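Side-chain contact in phosphoacetylglucosamine mutase (Aspergillus lentulus, PDB 5O9X), which probably interconverts the 6-phosphate and 1-phosphate of N-acetylglucosamine, as a phosphoacetylglucosamine mutase of the phosphohexomutase family: residues V128-D133 and R140-L145. The protein carries 1 engineered substitution. Numbering follows the deposited sequence.
Sequences VVFARD and RLIGVL. Unlike the reference sequence in segment 140-145: I142 (reference Val).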
# COMPACT_ATOMS: atom_id res chain seq x y z
N VAL A 128 -2.09 21.64 5.90
CA VAL A 128 -1.33 20.52 5.31
C VAL A 128 -0.41 19.91 6.38
O VAL A 128 0.23 20.61 7.11
CB VAL A 128 -0.62 20.97 4.02
CG1 VAL A 128 0.29 19.88 3.40
CG2 VAL A 128 -1.65 21.46 3.00
N VAL A 129 -0.39 18.59 6.50
CA VAL A 129 0.54 17.89 7.45
C VAL A 129 1.41 16.94 6.57
O VAL A 129 0.90 16.30 5.63
CB VAL A 129 -0.29 17.19 8.60
CG1 VAL A 129 -1.36 16.24 8.05
CG2 VAL A 129 0.62 16.36 9.55
N PHE A 130 2.71 16.81 6.86
CA PHE A 130 3.57 16.00 6.03
C PHE A 130 4.59 15.24 6.87
O PHE A 130 4.76 15.56 8.04
CB PHE A 130 4.20 16.88 4.94
CG PHE A 130 5.01 18.04 5.44
CD1 PHE A 130 6.33 17.83 5.96
CD2 PHE A 130 4.52 19.36 5.36
CE1 PHE A 130 7.11 18.90 6.41
CE2 PHE A 130 5.34 20.45 5.81
CZ PHE A 130 6.63 20.21 6.31
N ALA A 131 5.19 14.19 6.27
CA ALA A 131 6.19 13.35 6.92
C ALA A 131 6.99 12.75 5.78
O ALA A 131 6.67 13.00 4.58
CB ALA A 131 5.48 12.25 7.70
N ARG A 132 8.05 12.00 6.12
CA ARG A 132 8.87 11.44 5.11
C ARG A 132 9.45 10.15 5.67
O ARG A 132 9.46 9.95 6.90
CB ARG A 132 10.07 12.40 4.81
CG ARG A 132 10.97 12.75 6.03
CD ARG A 132 11.64 14.17 5.83
NE ARG A 132 12.79 14.48 6.76
CZ ARG A 132 13.00 15.43 7.67
NH1 ARG A 132 12.05 16.36 8.12
NH2 ARG A 132 14.22 15.41 8.23
N ASP A 133 9.92 9.29 4.77
CA ASP A 133 10.63 8.09 5.21
C ASP A 133 12.14 8.52 5.37
O ASP A 133 12.42 9.72 5.44
CB ASP A 133 10.42 6.89 4.23
CG ASP A 133 11.03 7.14 2.86
OD1 ASP A 133 11.76 8.16 2.67
OD2 ASP A 133 10.77 6.29 1.93
N ARG A 140 15.78 17.88 2.08
CA ARG A 140 15.76 18.88 0.97
C ARG A 140 14.35 19.04 0.45
O ARG A 140 13.87 20.17 0.30
CB ARG A 140 16.69 18.53 -0.24
CG ARG A 140 16.94 19.70 -1.23
CD ARG A 140 16.82 19.38 -2.75
NE ARG A 140 17.36 18.08 -2.93
CZ ARG A 140 16.99 17.07 -3.70
NH1 ARG A 140 16.10 17.09 -4.72
NH2 ARG A 140 17.73 16.00 -3.48
N LEU A 141 13.70 17.92 0.09
CA LEU A 141 12.31 17.96 -0.41
C LEU A 141 11.27 18.54 0.55
O LEU A 141 10.40 19.35 0.15
CB LEU A 141 11.86 16.59 -1.01
CG LEU A 141 12.78 16.07 -2.15
CD1 LEU A 141 12.40 14.63 -2.59
CD2 LEU A 141 12.84 17.02 -3.37
N ILE A 142 11.33 18.16 1.82
CA ILE A 142 10.53 18.84 2.87
C ILE A 142 10.79 20.42 2.92
O ILE A 142 9.85 21.19 3.12
CB ILE A 142 10.77 18.08 4.25
CG1 ILE A 142 9.70 17.03 4.51
CG2 ILE A 142 10.91 18.95 5.48
CD1 ILE A 142 8.84 16.63 3.38
N GLY A 143 12.05 20.84 2.78
CA GLY A 143 12.39 22.29 2.56
C GLY A 143 11.59 22.91 1.42
O GLY A 143 11.03 24.00 1.56
N VAL A 144 11.53 22.20 0.29
CA VAL A 144 10.81 22.72 -0.90
C VAL A 144 9.33 22.78 -0.62
O VAL A 144 8.65 23.84 -0.91
CB VAL A 144 11.05 21.86 -2.18
CG1 VAL A 144 10.19 22.39 -3.36
CG2 VAL A 144 12.53 21.77 -2.58
N LEU A 145 8.79 21.66 -0.12
CA LEU A 145 7.38 21.62 0.31
C LEU A 145 6.99 22.79 1.24
O LEU A 145 5.93 23.47 1.03
CB LEU A 145 7.05 20.26 0.96
CG LEU A 145 5.60 19.99 1.32
CD1 LEU A 145 4.77 19.96 0.04
CD2 LEU A 145 5.55 18.59 2.00
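L145 N donates to L141 O at 2.8 Å, a helical bond that fixes the turn from which L145 reaches F130. The contact belongs to a beta-alpha-beta crossover in the alpha/beta/alpha domain I of the phosphohexomutase fold. Strand 127-132 leads through a short connection into helix 138-151, which returns the chain to the neighbouring parallel strand 155-161. The short axes run nearly antiparallel, at 166°, and come within 9.7 Å of each other.

F130 leaves the strand toward the helix, and chi1 of 59° places CG between the backbone N and the carbonyl carbon. L145 CD2 sits over one face of this ring in a CH-pi contact. L145 CD2 is 3.9 Å from the centroid of the F130 ring and 30° off its normal. The methyl is displaced toward the root of the ring, with L145 CD2 only 3.5 Å from F130 CG. The L145 and F130 side chains slide past each other in opposite directions.

I142 touches both F130 and R132. I142 CG1 comes within 3.7 Å of F130 CE1, at an oblique angle to the ring. I142 CD1 lies 3.8 Å from F130 CD1. V64 of the adjoining strand 61-66 touches both F130 and L145, and V66 touches I142. These residues lie buried between the sheet of domain I and helix 138-151.

R132 marks the strand end nearer the active site, its side chain about 14 Å from the bound glucose 1,6-bisphosphate. Its guanidinium makes a cation-pi contact with F161 and a weak, long ion pair with D158. The aliphatic stem is extended from CG to NE and crosses I142 at about a right angle. There R132 CD packs 3.7 Å from I142 CG1, while R132 NH1 lies near I142 CG2.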